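Side-chain contacts in Ras GTPase-activating-like protein IQGAP2 (Homo sapiens, PDB 5CJP), which carries a domain related to Ras GTPase-activating proteins, through which it probably binds GTP-loaded Rho-family GTPases without speeding their hydrolysis: residues I205-V208 with L209-I213; P218-T221 with E222-L226; E353-A357 with I358-K362. One frame throughout, in Å; residues are numbered along the deposited sequence.

How the contacts relate
The three contacts come in order along the chain, each closing before the next opens. Contacts 1 and 2 are neighbours, their centres about 12 Å apart: contact 1 lies on helix 200-216, and contact 2 joins the loop after it to the start of helix 222-243. They touch where Ile-213 and the backbone of Lys-210 meet Leu-225, so the two helices pack together within the region related to Ras GTPase-activating proteins. Contact 3, joining the short helix 355-358 to helix 361-372, is remote, its centre about 70 Å from that of contact 1 and 80 Å from that of contact 2. The GAP-like helical body and the extended C-terminal part are thus separate pieces of structure.

Contact 1 (I205-V208 with L209-I213); sequences IAKV and LKNSI
Lys-207 and Asn-211, one helical turn apart on helix 200-216, cross obliquely, the lysine's stem passing the asparagine's amide. Lys-207 CG stands anti to the backbone N (chi1 172°) and the chain runs straight on, bringing CG to 3.3 Å from Asn-211 ND2 and CE to 3.8 Å from the same nitrogen. The touch is methylene against amide; the ammonium group passes onward to the carbonyl of Val-314 and the carboxylate of Glu-316. Under the side chains the regular i to i+4 bonds run, among them Asn-211 N to Lys-207 O at 2.9 Å and Lys-210 N to Ala-206 O at 2.9 Å. Asn-211 CG also lies 3.2 Å from Lys-207 O, but the side-chain amide makes no hydrogen bond to that oxygen. The other side chains turn to different neighbours: Val-208 and Ser-212, again one turn apart, pack on helix 58-79, while Ala-206 and Leu-209 pack on helix 222-243. The helix is therefore amphipathic: its largely apolar sides are buried between two partner helices, and on its polar side the lysine stem probably shields part of the amide while its charge is paired with a carboxylate beyond the helix.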
ATOM      1  N   ILE E 205     -23.666 -23.579   4.716  1.00 45.06           N
ATOM      2  CA  ILE E 205     -23.132 -24.052   5.978  1.00 44.71           C
ATOM      3  C   ILE E 205     -24.259 -24.230   7.001  1.00 47.67           C
ATOM      4  O   ILE E 205     -24.207 -25.128   7.843  1.00 49.15           O
ATOM      5  CB  ILE E 205     -22.055 -23.099   6.511  1.00 41.35           C
ATOM      6  CG1 ILE E 205     -20.817 -23.173   5.605  1.00 38.75           C
ATOM      7  CG2 ILE E 205     -21.678 -23.468   7.931  1.00 39.08           C
ATOM      8  CD1 ILE E 205     -20.164 -24.509   5.555  1.00 72.65           C
ATOM      9  N   ALA E 206     -25.281 -23.383   6.927  1.00 49.06           N
ATOM     10  CA  ALA E 206     -26.419 -23.504   7.827  1.00 50.61           C
ATOM     11  C   ALA E 206     -27.041 -24.861   7.524  1.00 51.90           C
ATOM     12  O   ALA E 206     -27.443 -25.593   8.428  1.00 52.99           O
ATOM     13  CB  ALA E 206     -27.428 -22.397   7.573  1.00 50.03           C
ATOM     14  N   LYS E 207     -27.112 -25.200   6.241  1.00 51.81           N
ATOM     15  CA  LYS E 207     -27.655 -26.489   5.829  1.00 51.62           C
ATOM     16  C   LYS E 207     -26.794 -27.617   6.388  1.00 50.90           C
ATOM     17  O   LYS E 207     -27.299 -28.528   7.030  1.00 51.02           O
ATOM     18  CB  LYS E 207     -27.700 -26.583   4.308  1.00 49.94           C
ATOM     19  CG  LYS E 207     -28.073 -27.957   3.798  1.00 47.18           C
ATOM     20  CD  LYS E 207     -28.212 -27.920   2.297  1.00 47.11           C
ATOM     21  CE  LYS E 207     -28.201 -29.301   1.713  1.00 41.97           C
ATOM     22  NZ  LYS E 207     -28.371 -29.195   0.259  1.00 41.23           N
ATOM     23  N   VAL E 208     -25.490 -27.556   6.140  1.00 51.24           N
ATOM     24  CA  VAL E 208     -24.567 -28.560   6.658  1.00 50.09           C
ATOM     25  C   VAL E 208     -24.723 -28.674   8.163  1.00 51.79           C
ATOM     26  O   VAL E 208     -24.821 -29.770   8.707  1.00 54.96           O
ATOM     27  CB  VAL E 208     -23.108 -28.182   6.395  1.00 48.42           C
ATOM     28  CG1 VAL E 208     -22.192 -28.974   7.335  1.00 42.25           C
ATOM     29  CG2 VAL E 208     -22.759 -28.451   4.943  1.00 44.69           C
ATOM     30  N   LEU E 209     -24.718 -27.529   8.830  1.00 49.57           N
ATOM     31  CA  LEU E 209     -24.855 -27.482  10.270  1.00 48.62           C
ATOM     32  C   LEU E 209     -26.101 -28.233  10.726  1.00 51.09           C
ATOM     33  O   LEU E 209     -26.013 -29.147  11.543  1.00 51.39           O
ATOM     34  CB  LEU E 209     -24.911 -26.022  10.734  1.00 44.14           C
ATOM     35  CG  LEU E 209     -25.339 -25.740  12.173  1.00 39.35           C
ATOM     36  CD1 LEU E 209     -24.530 -26.583  13.110  1.00 38.16           C
ATOM     37  CD2 LEU E 209     -25.165 -24.261  12.489  1.00 38.02           C
ATOM     38  N   LYS E 210     -27.257 -27.841  10.203  1.00 53.22           N
ATOM     39  CA  LYS E 210     -28.514 -28.483  10.564  1.00 56.19           C
ATOM     40  C   LYS E 210     -28.539 -29.986  10.291  1.00 57.65           C
ATOM     41  O   LYS E 210     -28.838 -30.772  11.179  1.00 55.88           O
ATOM     42  CB  LYS E 210     -29.676 -27.800   9.825  1.00 56.96           C
ATOM     43  CG  LYS E 210     -31.011 -28.523   9.920  1.00 56.79           C
ATOM     44  CD  LYS E 210     -32.170 -27.540   9.898  1.00 57.51           C
ATOM     45  CE  LYS E 210     -33.268 -27.959   8.937  1.00 57.90           C
ATOM     46  NZ  LYS E 210     -32.862 -27.705   7.529  1.00 59.09           N
ATOM     47  N   ASN E 211     -28.221 -30.382   9.064  1.00 61.24           N
ATOM     48  CA  ASN E 211     -28.242 -31.790   8.693  1.00 64.22           C
ATOM     49  C   ASN E 211     -27.234 -32.617   9.455  1.00 65.25           C
ATOM     50  O   ASN E 211     -27.337 -33.836   9.501  1.00 67.38           O
ATOM     51  CB  ASN E 211     -27.992 -31.958   7.194  1.00 66.33           C
ATOM     52  CG  ASN E 211     -29.006 -31.204   6.348  1.00 64.53           C
ATOM     53  OD1 ASN E 211     -30.090 -30.848   6.824  1.00 64.18           O
ATOM     54  ND2 ASN E 211     -28.664 -30.966   5.083  1.00 63.61           N
ATOM     55  N   SER E 212     -26.260 -31.953  10.057  1.00 65.22           N
ATOM     56  CA  SER E 212     -25.224 -32.650  10.795  1.00 63.02           C
ATOM     57  C   SER E 212     -25.689 -32.920  12.219  1.00 64.68           C
ATOM     58  O   SER E 212     -25.548 -34.052  12.726  1.00 66.81           O
ATOM     59  CB  SER E 212     -23.958 -31.816  10.799  1.00 59.47           C
ATOM     60  OG  SER E 212     -22.887 -32.551  11.338  1.00 52.95           O
ATOM     61  N   ILE E 213     -26.236 -31.889  12.870  1.00 63.68           N
ATOM     62  CA  ILE E 213     -26.744 -32.065  14.238  1.00 61.42           C
ATOM     63  C   ILE E 213     -27.859 -33.096  14.213  1.00 65.14           C
ATOM     64  O   ILE E 213     -27.939 -33.942  15.098  1.00 64.93           O
ATOM     65  CB  ILE E 213     -27.274 -30.738  14.857  1.00 55.87           C
ATOM     66  CG1 ILE E 213     -26.100 -29.902  15.337  1.00 50.07           C
ATOM     67  CG2 ILE E 213     -28.147 -30.980  16.012  1.00 52.26           C
ATOM     68  CD1 ILE E 213     -25.161 -29.720  14.302  1.00 72.65           C
TER

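Contact 2 (P218-T221 with E222-L226); sequences PDAT and EDELL
Thr-221 and Glu-224 grip each other in a capping box at the first turn of helix 222-243. Thr-221 is the N-cap, and its OG1 sits between the backbone N and the carbonyl carbon (chi1 65°), facing the helix. There it accepts a weak bond from Glu-224 N at 3.3 Å and gives its own hydrogen to Glu-224 OE2 at 3.0 Å, using the anti lone pair of that oxygen. The glutamate reaches back past the threonine, the two side chains crossing at a slant. The same OE2 takes the N-H of Thr-221 in a bond modelled very short, its exact length doubtful, and one carboxylate oxygen thus appears to engage both the backbone and the side chain of the cap residue. The Thr-221 carbonyl completes the turn by accepting from Leu-225 N at 2.8 Å, a nearly straight bond (171°). Alongside, Ala-220 CB comes to 4.4 Å from Leu-225 CG, the apolar pair of a hydrophobic staple, its leucine belonging to the buried side against helix 200-216. The other side is looser. Asp-219 is exposed, and its CB is directed away from the helix start. The Glu-222 side chain lies against Arg-305 of helix 294-311, and its carboxylate forms a long, weak ion pair with Lys-309. Asp-223 brings CB to 3.7 Å from Thr-221 OG1, yet its carboxylate is spent on a salt bridge to Arg-305 of that same helix. Polar atoms that would otherwise lack partners at a helix start are thus occupied by Thr-221 and Glu-224, and three acidic residues in the first turn would probably interact favourably with the positive end of the helix dipole.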
ATOM      1  N   PRO E 218     -30.876 -37.581  16.317  1.00 78.84           N
ATOM      2  CA  PRO E 218     -32.171 -37.808  15.659  1.00 82.32           C
ATOM      3  C   PRO E 218     -33.362 -37.386  16.507  1.00 83.78           C
ATOM      4  O   PRO E 218     -34.434 -37.097  15.981  1.00 82.27           O
ATOM      5  CB  PRO E 218     -32.161 -39.309  15.383  1.00 82.79           C
ATOM      6  CG  PRO E 218     -30.698 -39.609  15.218  1.00 81.39           C
ATOM      7  CD  PRO E 218     -30.090 -38.827  16.356  1.00 78.41           C
ATOM      8  N   ASP E 219     -33.172 -37.345  17.817  1.00 87.79           N
ATOM      9  CA  ASP E 219     -34.236 -36.953  18.736  1.00 90.37           C
ATOM     10  C   ASP E 219     -34.404 -35.459  18.884  1.00 85.79           C
ATOM     11  O   ASP E 219     -35.162 -35.001  19.726  1.00 84.32           O
ATOM     12  CB  ASP E 219     -33.997 -37.530  20.122  1.00102.05           C
ATOM     13  CG  ASP E 219     -34.091 -39.009  20.133  1.00110.58           C
ATOM     14  OD1 ASP E 219     -34.638 -39.565  19.160  1.00116.07           O
ATOM     15  OD2 ASP E 219     -33.627 -39.613  21.120  1.00116.65           O
ATOM     16  N   ALA E 220     -33.670 -34.695  18.091  1.00 81.10           N
ATOM     17  CA  ALA E 220     -33.779 -33.244  18.156  1.00 77.56           C
ATOM     18  C   ALA E 220     -34.949 -32.845  17.262  1.00 76.03           C
ATOM     19  O   ALA E 220     -35.120 -33.398  16.173  1.00 76.42           O
ATOM     20  CB  ALA E 220     -32.498 -32.609  17.662  1.00 74.53           C
ATOM     21  N   THR E 221     -35.753 -31.892  17.717  1.00 74.84           N
ATOM     22  CA  THR E 221     -36.918 -31.453  16.957  1.00 75.25           C
ATOM     23  C   THR E 221     -36.648 -30.309  15.983  1.00 75.33           C
ATOM     24  O   THR E 221     -35.704 -29.543  16.156  1.00 74.49           O
ATOM     25  CB  THR E 221     -38.056 -31.009  17.903  1.00 74.78           C
ATOM     26  OG1 THR E 221     -37.639 -29.850  18.637  1.00 72.47           O
ATOM     27  CG2 THR E 221     -38.412 -32.128  18.885  1.00 72.44           C
ATOM     28  N   GLU E 222     -37.488 -30.208  14.957  1.00 77.87           N
ATOM     29  CA  GLU E 222     -37.384 -29.154  13.955  1.00 81.75           C
ATOM     30  C   GLU E 222     -37.148 -27.830  14.680  1.00 78.00           C
ATOM     31  O   GLU E 222     -36.346 -26.997  14.250  1.00 76.71           O
ATOM     32  CB  GLU E 222     -38.691 -29.074  13.162  1.00 91.48           C
ATOM     33  CG  GLU E 222     -38.682 -28.154  11.954  1.00106.95           C
ATOM     34  CD  GLU E 222     -37.944 -28.745  10.772  1.00115.55           C
ATOM     35  OE1 GLU E 222     -38.040 -28.169   9.669  1.00120.14           O
ATOM     36  OE2 GLU E 222     -37.266 -29.781  10.945  1.00120.00           O
ATOM     37  N   ASP E 223     -37.848 -27.657  15.796  1.00 74.12           N
ATOM     38  CA  ASP E 223     -37.742 -26.446  16.590  1.00 71.36           C
ATOM     39  C   ASP E 223     -36.364 -26.229  17.179  1.00 69.53           C
ATOM     40  O   ASP E 223     -35.865 -25.106  17.187  1.00 68.89           O
ATOM     41  CB  ASP E 223     -38.777 -26.457  17.713  1.00 72.18           C
ATOM     42  CG  ASP E 223     -40.174 -26.137  17.221  1.00 71.54           C
ATOM     43  OD1 ASP E 223     -40.358 -25.998  15.992  1.00 69.08           O
ATOM     44  OD2 ASP E 223     -41.086 -26.027  18.071  1.00 72.62           O
ATOM     45  N   GLU E 224     -35.754 -27.295  17.685  1.00 67.97           N
ATOM     46  CA  GLU E 224     -34.427 -27.196  18.282  1.00 66.83           C
ATOM     47  C   GLU E 224     -33.420 -26.949  17.173  1.00 63.62           C
ATOM     48  O   GLU E 224     -32.583 -26.071  17.272  1.00 63.97           O
ATOM     49  CB  GLU E 224     -34.072 -28.488  19.021  1.00 70.39           C
ATOM     50  CG  GLU E 224     -35.151 -28.974  19.980  1.00 73.98           C
ATOM     51  CD  GLU E 224     -34.840 -30.336  20.574  1.00 75.67           C
ATOM     52  OE1 GLU E 224     -33.979 -30.410  21.476  1.00 75.98           O
ATOM     53  OE2 GLU E 224     -35.450 -31.335  20.134  1.00 76.57           O
ATOM     54  N   LEU E 225     -33.515 -27.726  16.107  1.00 60.79           N
ATOM     55  CA  LEU E 225     -32.608 -27.571  14.987  1.00 57.93           C
ATOM     56  C   LEU E 225     -32.624 -26.159  14.448  1.00 57.44           C
ATOM     57  O   LEU E 225     -31.568 -25.562  14.245  1.00 58.10           O
ATOM     58  CB  LEU E 225     -32.981 -28.523  13.862  1.00 54.26           C
ATOM     59  CG  LEU E 225     -32.720 -29.999  14.134  1.00 50.69           C
ATOM     60  CD1 LEU E 225     -33.430 -30.824  13.062  1.00 48.46           C
ATOM     61  CD2 LEU E 225     -31.209 -30.272  14.166  1.00 45.78           C
ATOM     62  N   LEU E 226     -33.818 -25.625  14.210  1.00 55.04           N
ATOM     63  CA  LEU E 226     -33.921 -24.279  13.672  1.00 54.16           C
ATOM     64  C   LEU E 226     -33.430 -23.191  14.636  1.00 55.84           C
ATOM     65  O   LEU E 226     -33.050 -22.098  14.211  1.00 54.42           O
ATOM     66  CB  LEU E 226     -35.352 -24.014  13.198  1.00 48.79           C
ATOM     67  CG  LEU E 226     -35.770 -24.934  12.035  1.00 44.85           C
ATOM     68  CD1 LEU E 226     -37.218 -24.669  11.647  1.00 46.39           C
ATOM     69  CD2 LEU E 226     -34.878 -24.719  10.830  1.00 41.36           C
TER

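Contact 3 (E353-A357 with I358-K362); sequences EHQDA and IAPEK
A short-range contact at the C-terminal end of a one-turn helix brings Pro-360 back against Gln-355, in the exposed C-terminal part of the chain where helix 355-358 gives way to helix 361-372. His-354, the N-cap residue, offers its carbonyl to two donors: Ile-358 N at 2.8 Å, in a nearly straight bond (163°), and Ala-357 N. The next bond is poorer: Ala-359 N reaches Gln-355 O at 3.2 Å from above the carbonyl plane rather than along a lone pair. Ala-359 then leaves the helix with a positive phi of 44°, and Pro-360, having no N-H, cannot carry the bonding pattern on. Its ring meets Gln-355 at a slant, CG 3.3 Å from Gln-355 CB and CD 3.6 Å from that same carbon. Gln-355 CG stands between the backbone N and the carbonyl carbon, off the usual staggered position (chi1 33°); the chain is extended beyond it, with NE2 4.0 Å from Pro-360 CG. Exchange of Pro-360 for an alanine removes the ring against Gln-355 CB and would probably leave the turn after Ala-359 freer to flex. Ile-358 lays CD1 4.3 Å from CB of Ala-357, its neighbour in sequence, a modest apolar touch. The segment lies beyond strand 337-343 and far from the helical body of its own chain; helix 25-34 of the second subunit, another copy of the protein, borders it instead, Lys-30 of that subunit packing on Gln-355 and its Tyr-27 on Lys-362 at the start of helix 361-372.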
ATOM      1  N   GLU E 353      38.369  -6.314   2.698  1.00 57.49           N
ATOM      2  CA  GLU E 353      39.311  -5.293   3.150  1.00 60.01           C
ATOM      3  C   GLU E 353      40.398  -5.085   2.115  1.00 55.39           C
ATOM      4  O   GLU E 353      41.080  -4.075   2.127  1.00 57.58           O
ATOM      5  CB  GLU E 353      39.992  -5.702   4.446  1.00 66.70           C
ATOM      6  CG  GLU E 353      39.106  -6.412   5.421  1.00 78.22           C
ATOM      7  CD  GLU E 353      39.861  -6.790   6.672  1.00 83.20           C
ATOM      8  OE1 GLU E 353      39.278  -7.493   7.522  1.00 86.26           O
ATOM      9  OE2 GLU E 353      41.038  -6.378   6.806  1.00 84.30           O
ATOM     10  N   HIS E 354      40.546  -6.041   1.210  1.00 48.11           N
ATOM     11  CA  HIS E 354      41.585  -5.972   0.217  1.00 41.28           C
ATOM     12  C   HIS E 354      41.142  -5.774  -1.228  1.00 39.07           C
ATOM     13  O   HIS E 354      41.831  -6.181  -2.169  1.00 33.48           O
ATOM     14  CB  HIS E 354      42.442  -7.219   0.379  1.00 40.14           C
ATOM     15  CG  HIS E 354      43.013  -7.355   1.754  1.00 40.72           C
ATOM     16  ND1 HIS E 354      43.876  -6.426   2.295  1.00 38.33           N
ATOM     17  CD2 HIS E 354      42.810  -8.285   2.721  1.00 41.09           C
ATOM     18  CE1 HIS E 354      44.179  -6.776   3.533  1.00 39.59           C
ATOM     19  NE2 HIS E 354      43.546  -7.900   3.816  1.00 41.38           N
ATOM     20  N   GLN E 355      39.999  -5.118  -1.392  1.00 39.65           N
ATOM     21  CA  GLN E 355      39.452  -4.841  -2.710  1.00 41.72           C
ATOM     22  C   GLN E 355      40.381  -3.963  -3.512  1.00 43.11           C
ATOM     23  O   GLN E 355      40.281  -3.917  -4.742  1.00 44.23           O
ATOM     24  CB  GLN E 355      38.091  -4.165  -2.599  1.00 41.65           C
ATOM     25  CG  GLN E 355      37.954  -3.245  -1.396  1.00 41.11           C
ATOM     26  CD  GLN E 355      36.672  -2.456  -1.420  1.00 40.01           C
ATOM     27  OE1 GLN E 355      36.193  -2.000  -0.386  1.00 39.49           O
ATOM     28  NE2 GLN E 355      36.109  -2.279  -2.609  1.00 38.94           N
ATOM     29  N   ASP E 356      41.282  -3.258  -2.828  1.00 42.46           N
ATOM     30  CA  ASP E 356      42.230  -2.411  -3.537  1.00 44.15           C
ATOM     31  C   ASP E 356      43.227  -3.269  -4.311  1.00 44.68           C
ATOM     32  O   ASP E 356      43.628  -2.928  -5.431  1.00 41.18           O
ATOM     33  CB  ASP E 356      42.964  -1.494  -2.565  1.00 46.65           C
ATOM     34  CG  ASP E 356      43.612  -2.246  -1.411  1.00 51.61           C
ATOM     35  OD1 ASP E 356      43.362  -3.467  -1.238  1.00 54.22           O
ATOM     36  OD2 ASP E 356      44.367  -1.591  -0.654  1.00 50.20           O
ATOM     37  N   ALA E 357      43.601  -4.401  -3.720  1.00 47.57           N
ATOM     38  CA  ALA E 357      44.553  -5.335  -4.334  1.00 51.76           C
ATOM     39  C   ALA E 357      43.898  -6.473  -5.131  1.00 54.46           C
ATOM     40  O   ALA E 357      44.414  -6.889  -6.174  1.00 56.48           O
ATOM     41  CB  ALA E 357      45.464  -5.945  -3.244  1.00 41.97           C
ATOM     42  N   ILE E 358      42.754  -6.955  -4.645  1.00 59.38           N
ATOM     43  CA  ILE E 358      42.091  -8.095  -5.281  1.00 61.42           C
ATOM     44  C   ILE E 358      40.840  -7.891  -6.167  1.00 66.56           C
ATOM     45  O   ILE E 358      40.303  -8.865  -6.685  1.00 75.71           O
ATOM     46  CB  ILE E 358      41.768  -9.185  -4.209  1.00 55.63           C
ATOM     47  CG1 ILE E 358      43.019  -9.520  -3.397  1.00 48.21           C
ATOM     48  CG2 ILE E 358      41.359 -10.485  -4.885  1.00 51.53           C
ATOM     49  CD1 ILE E 358      44.109  -9.849  -4.271  1.00 72.65           C
ATOM     50  N   ALA E 359      40.369  -6.665  -6.368  1.00 62.61           N
ATOM     51  CA  ALA E 359      39.174  -6.444  -7.213  1.00 58.48           C
ATOM     52  C   ALA E 359      38.052  -7.443  -6.941  1.00 58.51           C
ATOM     53  O   ALA E 359      38.029  -8.534  -7.507  1.00 56.03           O
ATOM     54  CB  ALA E 359      39.534  -6.503  -8.677  1.00 49.15           C
ATOM     55  N   PRO E 360      37.075  -7.054  -6.109  1.00 62.40           N
ATOM     56  CA  PRO E 360      35.917  -7.871  -5.716  1.00 64.91           C
ATOM     57  C   PRO E 360      35.171  -8.530  -6.881  1.00 66.55           C
ATOM     58  O   PRO E 360      34.471  -7.858  -7.652  1.00 63.33           O
ATOM     59  CB  PRO E 360      35.025  -6.878  -4.971  1.00 65.64           C
ATOM     60  CG  PRO E 360      35.977  -5.830  -4.496  1.00 66.49           C
ATOM     61  CD  PRO E 360      36.882  -5.658  -5.685  1.00 63.51           C
ATOM     62  N   GLU E 361      35.322  -9.847  -6.992  1.00 69.35           N
ATOM     63  CA  GLU E 361      34.660 -10.605  -8.046  1.00 72.37           C
ATOM     64  C   GLU E 361      33.157 -10.668  -7.757  1.00 68.08           C
ATOM     65  O   GLU E 361      32.358 -11.010  -8.623  1.00 67.43           O
ATOM     66  CB  GLU E 361      35.259 -12.017  -8.134  1.00 80.34           C
ATOM     67  CG  GLU E 361      35.038 -12.891  -6.900  1.00 91.23           C
ATOM     68  CD  GLU E 361      35.862 -14.175  -6.929  1.00 95.32           C
ATOM     69  OE1 GLU E 361      35.846 -14.881  -7.964  1.00 96.32           O
ATOM     70  OE2 GLU E 361      36.526 -14.482  -5.911  1.00 96.42           O
ATOM     71  N   LYS E 362      32.791 -10.324  -6.529  1.00 62.45           N
ATOM     72  CA  LYS E 362      31.400 -10.310  -6.092  1.00 57.62           C
ATOM     73  C   LYS E 362      30.627  -9.131  -6.718  1.00 55.85           C
ATOM     74  O   LYS E 362      29.485  -9.278  -7.150  1.00 54.79           O
ATOM     75  CB  LYS E 362      31.350 -10.196  -4.564  1.00 54.98           C
ATOM     76  CG  LYS E 362      29.954 -10.037  -4.009  1.00 53.72           C
ATOM     77  CD  LYS E 362      29.965  -9.824  -2.505  1.00 52.70           C
ATOM     78  CE  LYS E 362      28.571  -9.429  -2.020  1.00 52.80           C
ATOM     79  NZ  LYS E 362      28.525  -9.108  -0.567  1.00 53.87           N
TER